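Local coordinates for protein aldehyde dehydrogenase (Listeria monocytogenes, PDB 3K9D) that probably acts as an oxidoreductase on the aldehyde or oxo group of its substrates, with NAD or NADP as electron acceptor, at residues 8-13 with 173-178; 109-114 with 138-143; 185-190 with 205-210; 59-64 with 147-152. One frame throughout, in Å; residues are numbered along the deposited sequence.

Contact 1: 8-13 with 173-178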
loop_
_atom_site.group_PDB
_atom_site.type_symbol
_atom_site.label_atom_id
_atom_site.label_comp_id
_atom_site.label_asym_id
_atom_site.label_seq_id
_atom_site.Cartn_x
_atom_site.Cartn_y
_atom_site.Cartn_z
ATOM N N LEU A 8 -26.946 -12.772 -10.177
ATOM C CA LEU A 8 -26.175 -13.412 -11.243
ATOM C C LEU A 8 -26.009 -12.528 -12.475
ATOM O O LEU A 8 -24.951 -12.560 -13.108
ATOM C CB LEU A 8 -26.796 -14.751 -11.623
ATOM C CG LEU A 8 -26.974 -15.771 -10.486
ATOM C CD1 LEU A 8 -27.788 -16.937 -10.963
ATOM C CD2 LEU A 8 -25.649 -16.235 -9.866
ATOM N N ARG A 9 -27.047 -11.759 -12.818
ATOM C CA ARG A 9 -26.918 -10.694 -13.832
ATOM C C ARG A 9 -25.854 -9.665 -13.428
ATOM O O ARG A 9 -25.061 -9.237 -14.261
ATOM C CB ARG A 9 -28.255 -9.983 -14.079
ATOM C CG ARG A 9 -29.276 -10.776 -14.878
ATOM C CD ARG A 9 -30.449 -9.875 -15.285
ATOM N NE ARG A 9 -31.378 -9.575 -14.187
ATOM C CZ ARG A 9 -31.440 -8.424 -13.516
ATOM N NH1 ARG A 9 -30.619 -7.415 -13.797
ATOM N NH2 ARG A 9 -32.334 -8.285 -12.546
ATOM N N SER A 10 -25.842 -9.293 -12.147
ATOM C CA SER A 10 -24.877 -8.335 -11.607
ATOM C C SER A 10 -23.424 -8.835 -11.598
ATOM O O SER A 10 -22.533 -8.091 -12.009
ATOM C CB SER A 10 -25.305 -7.858 -10.221
ATOM O OG SER A 10 -24.316 -7.045 -9.606
ATOM N N ILE A 11 -23.196 -10.071 -11.128
ATOM C CA ILE A 11 -21.894 -10.737 -11.246
ATOM C C ILE A 11 -21.406 -10.768 -12.707
ATOM O O ILE A 11 -20.265 -10.364 -13.008
ATOM C CB ILE A 11 -21.931 -12.188 -10.692
ATOM C CG1 ILE A 11 -22.158 -12.178 -9.184
ATOM C CG2 ILE A 11 -20.618 -12.919 -10.991
ATOM C CD1 ILE A 11 -22.744 -13.472 -8.622
ATOM N N GLN A 12 -22.277 -11.237 -13.600
ATOM C CA GLN A 12 -21.979 -11.260 -15.033
ATOM C C GLN A 12 -21.547 -9.886 -15.540
ATOM O O GLN A 12 -20.543 -9.773 -16.244
ATOM C CB GLN A 12 -23.182 -11.749 -15.841
ATOM C CG GLN A 12 -22.871 -11.978 -17.336
ATOM C CD GLN A 12 -21.999 -13.200 -17.572
ATOM O OE1 GLN A 12 -22.503 -14.319 -17.646
ATOM N NE2 GLN A 12 -20.691 -12.995 -17.695
ATOM N N GLU A 13 -22.275 -8.846 -15.129
ATOM C CA GLU A 13 -22.009 -7.487 -15.592
ATOM C C GLU A 13 -20.617 -7.033 -15.206
ATOM O O GLU A 13 -19.883 -6.501 -16.022
ATOM C CB GLU A 13 -23.036 -6.519 -15.027
ATOM C CG GLU A 13 -23.147 -5.245 -15.840
ATOM C CD GLU A 13 -23.706 -4.086 -15.048
ATOM O OE1 GLU A 13 -24.231 -4.300 -13.928
ATOM O OE2 GLU A 13 -23.614 -2.953 -15.558
ATOM N N SER A 173 -16.259 3.008 -16.487
ATOM C CA SER A 173 -17.538 2.317 -16.447
ATOM C C SER A 173 -18.106 2.233 -15.038
ATOM O O SER A 173 -17.444 2.598 -14.069
ATOM C CB SER A 173 -17.422 0.921 -17.094
ATOM O OG SER A 173 -16.511 0.092 -16.379
ATOM N N CYS A 174 -19.332 1.731 -14.932
ATOM C CA CYS A 174 -20.026 1.654 -13.663
ATOM C C CYS A 174 -21.008 0.503 -13.720
ATOM O O CYS A 174 -21.682 0.327 -14.743
ATOM C CB CYS A 174 -20.792 2.969 -13.426
ATOM S SG CYS A 174 -21.538 3.198 -11.791
ATOM N N MET A 175 -21.070 -0.284 -12.641
ATOM C CA MET A 175 -22.153 -1.257 -12.429
ATOM C C MET A 175 -23.511 -0.548 -12.503
ATOM O O MET A 175 -23.705 0.509 -11.888
ATOM C CB MET A 175 -22.025 -1.925 -11.054
ATOM C CG MET A 175 -20.696 -2.644 -10.787
ATOM S SD MET A 175 -20.450 -3.057 -9.058
ATOM C CE MET A 175 -21.976 -3.941 -8.739
ATOM N N THR A 176 -24.439 -1.135 -13.254
ATOM C CA THR A 176 -25.765 -0.559 -13.448
ATOM C C THR A 176 -26.790 -1.204 -12.522
ATOM O O THR A 176 -27.884 -0.661 -12.315
ATOM C CB THR A 176 -26.227 -0.682 -14.911
ATOM O OG1 THR A 176 -26.317 -2.067 -15.275
ATOM C CG2 THR A 176 -25.242 0.026 -15.834
ATOM N N VAL A 177 -26.414 -2.367 -11.984
ATOM C CA VAL A 177 -27.206 -3.137 -11.021
ATOM C C VAL A 177 -26.389 -3.329 -9.721
ATOM O O VAL A 177 -25.516 -4.212 -9.651
ATOM C CB VAL A 177 -27.598 -4.539 -11.594
ATOM C CG1 VAL A 177 -28.495 -5.291 -10.616
ATOM C CG2 VAL A 177 -28.273 -4.426 -12.956
ATOM N N PRO A 178 -26.665 -2.507 -8.687
ATOM C CA PRO A 178 -25.915 -2.616 -7.436
ATOM C C PRO A 178 -26.337 -3.836 -6.631
ATOM O O PRO A 178 -27.499 -3.947 -6.246
ATOM C CB PRO A 178 -26.280 -1.329 -6.671
ATOM C CG PRO A 178 -27.156 -0.541 -7.555
ATOM C CD PRO A 178 -27.686 -1.447 -8.621
HETATM O O HOH W 1 -23.629 -5.182 -11.577
#
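Glu-13 swings CG away from its backbone N (chi1 -158°) and runs extended beyond it, which carries the carboxylate from helix 6-28 to the turn at Thr-176. There Thr-176 holds OG1 between its own N and carbonyl carbon (chi1 62°), so that hydroxyl and amide both face the acid. The contact fastens the N-terminal helix of this aldehyde dehydrogenase-like fold to the turn leaving strand 172-174, which pairs with strand 138-143 of the mixed sheet. Glu-13 OE2 takes two bonds: Thr-176 N meets the syn lone pair of Glu-13 OE2 at 3.0 Å, with an N-H...O angle of 145°, and Thr-176 OG1 gives the other from above the carboxylate plane at 2.9 Å. The N-H of Thr-176 is also shared, weakly, with Glu-13 OE1 in a three-centre bond. Two donors on one residue, in and out of the plane, should fix the rotation of the carboxylate.

Van der Waals contacts lie alongside. Val-177 turns its two branches toward the helix, CG1 reaching Ser-10 CB at 4.1 Å and CG2 coming to the edge of the Arg-9 guanidinium, 3.9 Å from NH1. The polar end of Arg-9 is held outside the contact, by Glu-4 O at NE, and Ser-10 OG is hydrogen-bonded to Thr-179 OG1. Met-175 sends CE to within 4.0 Å of Ser-10 OG and packs on strand 138-143. Between the segments one water bridges three groups, lying 2.8 Å from Ser-10 OG, 2.6 Å from Glu-13 OE1 and 2.9 Å from Val-177 O.

Contact 2: 109-114 with 138-143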
loop_
_atom_site.group_PDB
_atom_site.type_symbol
_atom_site.label_atom_id
_atom_site.label_comp_id
_atom_site.label_asym_id
_atom_site.label_seq_id
_atom_site.Cartn_x
_atom_site.Cartn_y
_atom_site.Cartn_z
ATOM N N LEU A 109 -1.286 0.750 -12.475
ATOM C CA LEU A 109 -1.757 -0.390 -11.693
ATOM C C LEU A 109 -2.580 -1.352 -12.563
ATOM O O LEU A 109 -2.414 -2.566 -12.468
ATOM C CB LEU A 109 -2.531 0.065 -10.430
ATOM C CG LEU A 109 -1.834 0.153 -9.059
ATOM C CD1 LEU A 109 -0.351 0.550 -9.153
ATOM C CD2 LEU A 109 -2.582 1.012 -8.003
ATOM N N GLY A 110 -3.415 -0.813 -13.447
ATOM C CA GLY A 110 -4.343 -1.632 -14.208
ATOM C C GLY A 110 -5.787 -1.196 -14.093
ATOM O O GLY A 110 -6.112 -0.041 -14.363
ATOM N N VAL A 111 -6.677 -2.116 -13.735
ATOM C CA VAL A 111 -8.101 -1.761 -13.598
ATOM C C VAL A 111 -8.406 -1.456 -12.127
ATOM O O VAL A 111 -8.286 -2.335 -11.266
ATOM C CB VAL A 111 -9.044 -2.890 -14.081
ATOM C CG1 VAL A 111 -10.510 -2.479 -13.925
ATOM C CG2 VAL A 111 -8.745 -3.271 -15.507
ATOM N N VAL A 112 -8.774 -0.204 -11.863
ATOM C CA VAL A 112 -9.101 0.286 -10.527
ATOM C C VAL A 112 -10.569 -0.030 -10.207
ATOM O O VAL A 112 -11.444 0.095 -11.072
ATOM C CB VAL A 112 -8.840 1.831 -10.421
ATOM C CG1 VAL A 112 -9.105 2.363 -9.024
ATOM C CG2 VAL A 112 -7.399 2.165 -10.805
ATOM N N ALA A 113 -10.826 -0.470 -8.980
ATOM C CA ALA A 113 -12.186 -0.603 -8.477
ATOM C C ALA A 113 -12.472 0.569 -7.551
ATOM O O ALA A 113 -11.860 0.701 -6.485
ATOM C CB ALA A 113 -12.367 -1.907 -7.754
ATOM N N GLY A 114 -13.376 1.440 -7.987
ATOM C CA GLY A 114 -13.781 2.594 -7.192
ATOM C C GLY A 114 -15.108 2.356 -6.494
ATOM O O GLY A 114 -16.144 2.211 -7.140
ATOM N N SER A 138 -7.573 2.094 -16.051
ATOM C CA SER A 138 -9.013 2.128 -16.267
ATOM C C SER A 138 -9.676 2.119 -14.901
ATOM O O SER A 138 -8.998 1.893 -13.893
ATOM C CB SER A 138 -9.476 0.919 -17.079
ATOM O OG SER A 138 -9.116 1.056 -18.449
ATOM N N ILE A 139 -10.984 2.362 -14.852
ATOM C CA ILE A 139 -11.710 2.342 -13.563
ATOM C C ILE A 139 -13.156 1.823 -13.728
ATOM O O ILE A 139 -13.847 2.199 -14.671
ATOM C CB ILE A 139 -11.603 3.727 -12.807
ATOM C CG1 ILE A 139 -12.159 3.637 -11.370
ATOM C CG2 ILE A 139 -12.217 4.913 -13.647
ATOM C CD1 ILE A 139 -11.683 4.732 -10.444
ATOM N N VAL A 140 -13.579 0.915 -12.845
ATOM C CA VAL A 140 -14.958 0.402 -12.842
ATOM C C VAL A 140 -15.585 0.713 -11.487
ATOM O O VAL A 140 -15.063 0.300 -10.452
ATOM C CB VAL A 140 -15.044 -1.140 -13.100
ATOM C CG1 VAL A 140 -16.494 -1.567 -13.275
ATOM C CG2 VAL A 140 -14.259 -1.554 -14.348
ATOM N N PHE A 141 -16.696 1.447 -11.502
ATOM C CA PHE A 141 -17.338 1.909 -10.278
ATOM C C PHE A 141 -18.399 0.991 -9.713
ATOM O O PHE A 141 -19.192 0.394 -10.442
ATOM C CB PHE A 141 -17.924 3.326 -10.446
ATOM C CG PHE A 141 -16.875 4.391 -10.656
ATOM C CD1 PHE A 141 -16.069 4.807 -9.603
ATOM C CD2 PHE A 141 -16.677 4.949 -11.902
ATOM C CE1 PHE A 141 -15.086 5.786 -9.782
ATOM C CE2 PHE A 141 -15.697 5.919 -12.099
ATOM C CZ PHE A 141 -14.901 6.337 -11.029
ATOM N N SER A 142 -18.392 0.922 -8.383
ATOM C CA SER A 142 -19.462 0.345 -7.596
ATOM C C SER A 142 -20.271 1.481 -6.957
ATOM O O SER A 142 -19.796 2.140 -6.026
ATOM C CB SER A 142 -18.892 -0.562 -6.501
ATOM O OG SER A 142 -19.936 -1.154 -5.774
ATOM N N PRO A 143 -21.488 1.722 -7.472
ATOM C CA PRO A 143 -22.360 2.776 -6.948
ATOM C C PRO A 143 -23.124 2.365 -5.701
ATOM O O PRO A 143 -23.600 1.233 -5.599
ATOM C CB PRO A 143 -23.332 3.038 -8.116
ATOM C CG PRO A 143 -23.398 1.731 -8.844
ATOM C CD PRO A 143 -22.089 1.021 -8.625
#
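Gly-114 O takes one hydrogen bond, from Ser-142 N at 2.9 Å with an N-H...O angle of 172°, and a CA-H...O contact from Phe-141, whose CA lies at 3.4 Å. The two strands are the neighbours of a beta-alpha-beta crossover, strand 102-116, helix 121-134 and strand 138-143, in the mixed sheet of this aldehyde dehydrogenase-like domain. Their axes make 28°, both running the same way, and the register pairs Val-111 with Ser-138 through to Gly-114 with Phe-141. The ladder of five N-H...O bonds steps from strand to strand as parallel pairing requires. Val-112 is its pivot: N bonds Ser-138 O, and O receives Val-140 N, both at 2.9 Å.

The two faces are mostly apolar and differently covered. On the face carrying Val-112, Ile-139 and Phe-141, Val-112 CG1 meets Ile-139 CD1 at 3.8 Å, and helix 121-134 packs over them through Lys-128, Thr-129 and Ser-132. On the face with Val-111 and Val-140, CG1 of the first touches CG2 of the second at 3.9 Å, where both pack on Ala-21 of helix 6-28; Ser-138 OG is satisfied there by Ala-21 O. At the far end Ser-142 OG bonds Thr-183 OG1. Phe-141 has chi1 of -66°, placing CG beside its own N and directing the ring back along the strand, where Ile-139 CG1 lies over one face toward its rim. With no side chain on Gly-114, the ring edge settles against that residue, Phe-141 CD1 lying 4.0 Å from Gly-114 CA and 3.6 Å from Gly-114 O.

Contact 3: 185-190 with 205-210; sequences QLMKHK and KAAYSS
Met-187 and Ser-210 meet through their CB atoms, 4.0 Å apart, and around this pair the C-terminal end of helix 180-188 packs against the end of helix 201-207. The Met-187 chain, bent at its last torsion (chi3 -56°), runs past Ser-210 to the second helix: SD lies 3.9 Å from Ala-207 CA, and CE touches Ala-206 CB at 4.0 Å. On the exposed side Lys-188 brings CB and CG, the base of its chain, against Ser-210 O, CG at 3.4 Å. The chain then bends at its end, leaving NZ 3.8 Å from Ser-209 O, which is long.

What positions these groups is the chain turn beyond helix 201-207. Residues Ala-207 to Ser-210 form a type I beta turn, and Ser-210 OG, at chi1 66°, turns back to donate to Ala-207 O at 2.7 Å. Ser-210 OG is also bonded to Thr-212 N. Ser-209 OG, on the preceding residue, donates to Lys-205 O at 2.7 Å. Farther out, Met-187 O is taken by Thr-212 OG1, Ile-195 of strand 192-197 is touched by Met-187, Ala-207 and Ser-210, and Ser-209 packs on Gly-211 of the second subunit.

The union is therefore van der Waals in character, with both serine hydroxyls donating to carbonyls of their own segment; at most, Lys-188 NZ may feel a weak attraction to Ser-209 O.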
loop_
_atom_site.group_PDB
_atom_site.type_symbol
_atom_site.label_atom_id
_atom_site.label_comp_id
_atom_site.label_asym_id
_atom_site.label_seq_id
_atom_site.Cartn_x
_atom_site.Cartn_y
_atom_site.Cartn_z
ATOM N N GLN A 185 -17.588 -9.442 -6.378
ATOM C CA GLN A 185 -16.931 -9.914 -7.595
ATOM C C GLN A 185 -15.952 -8.858 -8.102
ATOM O O GLN A 185 -14.833 -9.189 -8.488
ATOM C CB GLN A 185 -17.962 -10.306 -8.679
ATOM C CG GLN A 185 -17.382 -10.716 -10.052
ATOM C CD GLN A 185 -16.465 -11.955 -10.009
ATOM O OE1 GLN A 185 -16.892 -13.054 -10.307
ATOM N NE2 GLN A 185 -15.202 -11.761 -9.650
ATOM N N LEU A 186 -16.355 -7.587 -8.052
ATOM C CA LEU A 186 -15.478 -6.479 -8.452
ATOM C C LEU A 186 -14.207 -6.414 -7.629
ATOM O O LEU A 186 -13.118 -6.212 -8.174
ATOM C CB LEU A 186 -16.203 -5.127 -8.395
ATOM C CG LEU A 186 -15.378 -3.871 -8.750
ATOM C CD1 LEU A 186 -14.901 -3.863 -10.230
ATOM C CD2 LEU A 186 -16.142 -2.589 -8.452
ATOM N N MET A 187 -14.348 -6.589 -6.318
ATOM C CA MET A 187 -13.219 -6.512 -5.421
ATOM C C MET A 187 -12.320 -7.753 -5.549
ATOM O O MET A 187 -11.105 -7.616 -5.536
ATOM C CB MET A 187 -13.673 -6.337 -3.953
ATOM C CG MET A 187 -14.312 -4.979 -3.606
ATOM S SD MET A 187 -14.696 -4.791 -1.842
ATOM C CE MET A 187 -15.732 -6.221 -1.561
ATOM N N LYS A 188 -12.924 -8.942 -5.645
ATOM C CA LYS A 188 -12.168 -10.226 -5.647
ATOM C C LYS A 188 -11.514 -10.612 -6.975
ATOM O O LYS A 188 -10.545 -11.378 -6.985
ATOM C CB LYS A 188 -13.030 -11.396 -5.143
ATOM C CG LYS A 188 -13.227 -11.424 -3.618
ATOM C CD LYS A 188 -14.075 -12.612 -3.168
ATOM C CE LYS A 188 -14.277 -12.641 -1.646
ATOM N NZ LYS A 188 -13.102 -13.158 -0.880
ATOM N N HIS A 189 -12.037 -10.092 -8.085
ATOM C CA HIS A 189 -11.547 -10.433 -9.428
ATOM C C HIS A 189 -10.036 -10.303 -9.612
ATOM O O HIS A 189 -9.416 -9.372 -9.105
ATOM C CB HIS A 189 -12.246 -9.591 -10.490
ATOM C CG HIS A 189 -12.414 -10.299 -11.796
ATOM N ND1 HIS A 189 -11.419 -10.359 -12.747
ATOM C CD2 HIS A 189 -13.458 -10.998 -12.300
ATOM C CE1 HIS A 189 -11.846 -11.051 -13.788
ATOM N NE2 HIS A 189 -13.080 -11.453 -13.542
ATOM N N LYS A 190 -9.469 -11.260 -10.344
ATOM C CA LYS A 190 -8.041 -11.330 -10.647
ATOM C C LYS A 190 -7.533 -10.128 -11.470
ATOM O O LYS A 190 -6.414 -9.642 -11.265
ATOM C CB LYS A 190 -7.769 -12.645 -11.392
ATOM C CG LYS A 190 -6.310 -12.956 -11.652
ATOM C CD LYS A 190 -6.155 -13.857 -12.874
ATOM C CE LYS A 190 -4.938 -13.455 -13.699
ATOM N NZ LYS A 190 -3.698 -13.340 -12.867
ATOM N N LYS A 205 -13.148 -3.098 5.511
ATOM C CA LYS A 205 -12.668 -4.380 6.024
ATOM C C LYS A 205 -12.910 -5.490 5.006
ATOM O O LYS A 205 -12.121 -6.439 4.937
ATOM C CB LYS A 205 -13.273 -4.725 7.390
ATOM C CG LYS A 205 -12.476 -5.799 8.155
ATOM C CD LYS A 205 -12.965 -6.003 9.587
ATOM C CE LYS A 205 -12.377 -4.965 10.549
ATOM N NZ LYS A 205 -12.326 -5.470 11.958
ATOM N N ALA A 206 -13.965 -5.342 4.187
ATOM C CA ALA A 206 -14.246 -6.265 3.079
ATOM C C ALA A 206 -13.188 -6.182 1.988
ATOM O O ALA A 206 -12.824 -7.202 1.401
ATOM C CB ALA A 206 -15.641 -6.019 2.477
ATOM N N ALA A 207 -12.715 -4.963 1.727
ATOM C CA ALA A 207 -11.717 -4.691 0.694
ATOM C C ALA A 207 -10.359 -5.297 1.057
ATOM O O ALA A 207 -9.651 -5.828 0.196
ATOM C CB ALA A 207 -11.585 -3.192 0.471
ATOM N N TYR A 208 -10.003 -5.230 2.336
ATOM C CA TYR A 208 -8.745 -5.819 2.788
ATOM C C TYR A 208 -8.818 -7.330 3.008
ATOM O O TYR A 208 -7.802 -7.975 3.309
ATOM C CB TYR A 208 -8.206 -5.094 4.025
ATOM C CG TYR A 208 -7.542 -3.787 3.676
ATOM C CD1 TYR A 208 -6.253 -3.755 3.135
ATOM C CD2 TYR A 208 -8.214 -2.578 3.870
ATOM C CE1 TYR A 208 -5.640 -2.537 2.807
ATOM C CE2 TYR A 208 -7.625 -1.363 3.543
ATOM C CZ TYR A 208 -6.344 -1.344 3.018
ATOM O OH TYR A 208 -5.784 -0.128 2.698
ATOM N N SER A 209 -10.015 -7.889 2.827
ATOM C CA SER A 209 -10.234 -9.328 2.895
ATOM C C SER A 209 -10.492 -9.960 1.517
ATOM O O SER A 209 -10.761 -11.156 1.423
ATOM C CB SER A 209 -11.394 -9.624 3.842
ATOM O OG SER A 209 -11.168 -8.991 5.093
ATOM N N SER A 210 -10.375 -9.152 0.466
ATOM C CA SER A 210 -10.748 -9.532 -0.905
ATOM C C SER A 210 -9.703 -10.358 -1.676
ATOM O O SER A 210 -10.036 -11.021 -2.678
ATOM C CB SER A 210 -11.059 -8.271 -1.710
ATOM O OG SER A 210 -9.894 -7.474 -1.877
#

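Contact 4: 59-64 with 147-152; sequences HEETGF and ALKAIL
The N-terminal turn of helix 148-164 receives a carboxylate from another helix: Glu-61, in the last turn of helix 51-62, brings its acid to the backbone amides there. With CG opposite its own N (chi1 -159°) and the chain extended, each oxygen takes one N-H in a bidentate arrangement. Glu-61 OE2 accepts from Lys-149 N at 2.9 Å through its syn lone pair. Glu-61 OE1 accepts from Ala-150 N at 3.0 Å, also on the syn side but 19° out of the carboxylate plane. Leu-148 N is near, 3.1 Å from Glu-61 OE2, yet its angle is too poor for a bond.

Beside the acid, Thr-62 CG2 rests on Ala-147 CB at 3.8 Å. Thr-62 OG1 faces its own chain, accepting from Phe-64 N in an ST turn and bonding Ala-58 O as the helix ends.

Ala-147 occupies the N-cap position and has no side-chain acceptor of its own, so the carboxylate supplies acceptors for amides of the first turn. A negative group at a helix N-terminus is electrostatically favoured, and the helix would be expected to stabilise ionised Glu-61; Lys-149 NZ, 6.0 Å from Glu-61 OE2, can add only a longer-range attraction.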
loop_
_atom_site.group_PDB
_atom_site.type_symbol
_atom_site.label_atom_id
_atom_site.label_comp_id
_atom_site.label_asym_id
_atom_site.label_seq_id
_atom_site.Cartn_x
_atom_site.Cartn_y
_atom_site.Cartn_z
ATOM N N HIS A 59 -28.612 15.356 -4.872
ATOM C CA HIS A 59 -29.443 15.943 -3.822
ATOM C C HIS A 59 -30.852 15.348 -3.841
ATOM O O HIS A 59 -31.372 14.970 -2.791
ATOM C CB HIS A 59 -29.480 17.481 -3.954
ATOM C CG HIS A 59 -30.295 18.164 -2.898
ATOM N ND1 HIS A 59 -31.428 18.896 -3.183
ATOM C CD2 HIS A 59 -30.143 18.221 -1.554
ATOM C CE1 HIS A 59 -31.942 19.367 -2.062
ATOM N NE2 HIS A 59 -31.182 18.969 -1.059
ATOM N N GLU A 60 -31.447 15.236 -5.032
ATOM C CA GLU A 60 -32.796 14.692 -5.177
ATOM C C GLU A 60 -32.857 13.184 -4.892
ATOM O O GLU A 60 -33.799 12.701 -4.258
ATOM C CB GLU A 60 -33.355 14.959 -6.582
ATOM C CG GLU A 60 -33.644 16.423 -6.943
ATOM C CD GLU A 60 -33.933 16.615 -8.442
ATOM O OE1 GLU A 60 -33.645 15.689 -9.233
ATOM O OE2 GLU A 60 -34.441 17.692 -8.827
ATOM N N GLU A 61 -31.871 12.439 -5.391
ATOM C CA GLU A 61 -31.872 10.983 -5.247
ATOM C C GLU A 61 -31.612 10.528 -3.815
ATOM O O GLU A 61 -32.359 9.718 -3.282
ATOM C CB GLU A 61 -30.840 10.338 -6.169
ATOM C CG GLU A 61 -31.126 8.862 -6.460
ATOM C CD GLU A 61 -30.117 8.270 -7.413
ATOM O OE1 GLU A 61 -29.213 9.014 -7.846
ATOM O OE2 GLU A 61 -30.229 7.063 -7.716
ATOM N N THR A 62 -30.554 11.052 -3.205
ATOM C CA THR A 62 -30.128 10.594 -1.872
ATOM C C THR A 62 -30.942 11.242 -0.757
ATOM O O THR A 62 -31.137 10.654 0.314
ATOM C CB THR A 62 -28.631 10.883 -1.597
ATOM O OG1 THR A 62 -28.381 12.302 -1.644
ATOM C CG2 THR A 62 -27.731 10.172 -2.611
ATOM N N GLY A 63 -31.394 12.467 -1.008
ATOM C CA GLY A 63 -32.000 13.299 0.029
ATOM C C GLY A 63 -30.997 13.980 0.944
ATOM O O GLY A 63 -31.393 14.690 1.875
ATOM N N PHE A 64 -29.701 13.769 0.702
ATOM C CA PHE A 64 -28.661 14.365 1.547
ATOM C C PHE A 64 -28.284 15.744 1.039
ATOM O O PHE A 64 -28.369 16.029 -0.156
ATOM C CB PHE A 64 -27.350 13.544 1.604
ATOM C CG PHE A 64 -27.504 12.102 2.031
ATOM C CD1 PHE A 64 -28.599 11.659 2.764
ATOM C CD2 PHE A 64 -26.501 11.188 1.720
ATOM C CE1 PHE A 64 -28.718 10.325 3.141
ATOM C CE2 PHE A 64 -26.601 9.853 2.098
ATOM C CZ PHE A 64 -27.708 9.418 2.808
ATOM N N ALA A 147 -27.645 6.235 -4.704
ATOM C CA ALA A 147 -27.138 7.283 -5.584
ATOM C C ALA A 147 -26.889 6.766 -7.000
ATOM O O ALA A 147 -26.132 7.379 -7.750
ATOM C CB ALA A 147 -25.865 7.892 -5.003
ATOM N N LEU A 148 -27.539 5.658 -7.360
ATOM C CA LEU A 148 -27.269 4.948 -8.620
ATOM C C LEU A 148 -27.372 5.848 -9.854
ATOM O O LEU A 148 -26.419 5.947 -10.627
ATOM C CB LEU A 148 -28.184 3.723 -8.767
ATOM C CG LEU A 148 -28.103 2.870 -10.047
ATOM C CD1 LEU A 148 -26.739 2.222 -10.178
ATOM C CD2 LEU A 148 -29.180 1.798 -10.051
ATOM N N LYS A 149 -28.512 6.524 -9.995
ATOM C CA LYS A 149 -28.818 7.350 -11.158
ATOM C C LYS A 149 -27.838 8.512 -11.373
ATOM O O LYS A 149 -27.389 8.752 -12.496
ATOM C CB LYS A 149 -30.258 7.860 -11.061
ATOM C CG LYS A 149 -31.313 6.834 -11.495
ATOM C CD LYS A 149 -32.670 7.175 -10.886
ATOM C CE LYS A 149 -33.816 6.851 -11.826
ATOM N NZ LYS A 149 -35.117 7.227 -11.203
ATOM N N ALA A 150 -27.506 9.201 -10.290
ATOM C CA ALA A 150 -26.571 10.327 -10.304
ATOM C C ALA A 150 -25.149 9.886 -10.649
ATOM O O ALA A 150 -24.434 10.569 -11.393
ATOM C CB ALA A 150 -26.602 11.046 -8.949
ATOM N N ILE A 151 -24.750 8.729 -10.118
ATOM C CA ILE A 151 -23.424 8.167 -10.380
ATOM C C ILE A 151 -23.315 7.736 -11.834
ATOM O O ILE A 151 -22.381 8.132 -12.505
ATOM C CB ILE A 151 -23.063 7.014 -9.420
ATOM C CG1 ILE A 151 -22.939 7.540 -7.981
ATOM C CG2 ILE A 151 -21.723 6.412 -9.778
ATOM C CD1 ILE A 151 -23.033 6.465 -6.946
ATOM N N LEU A 152 -24.294 6.963 -12.298
ATOM C CA LEU A 152 -24.379 6.516 -13.684
ATOM C C LEU A 152 -24.328 7.669 -14.661
ATOM O O LEU A 152 -23.606 7.590 -15.647
ATOM C CB LEU A 152 -25.641 5.673 -13.925
ATOM C CG LEU A 152 -25.663 4.206 -13.488
ATOM C CD1 LEU A 152 -26.998 3.597 -13.854
ATOM C CD2 LEU A 152 -24.522 3.445 -14.162
#

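Overall arrangement
Contact 2 is the buried core of the set, a ladder of backbone bonds within the sheet; the other three are partly buried joints of helix ends, turns and loops around it. Contacts 1 and 2 share that sheet, since Met-175 N probably bonds Phe-141 O. Leu-186, in segment 185-190, packs on Val-140 and Ala-113, tying contact 3 to contact 2, while Leu-148 and Ile-151 press contact 4 against Pro-143. Contacts 1 and 4 both use a glutamate carboxylate from a helix, which takes one amide and a hydroxyl at a turn in contact 1 and two amides at a helix start in contact 4. Contact 3 relies on apolar touch. Contacts 3 and 4 stand about 11 Å apart at their nearest atoms.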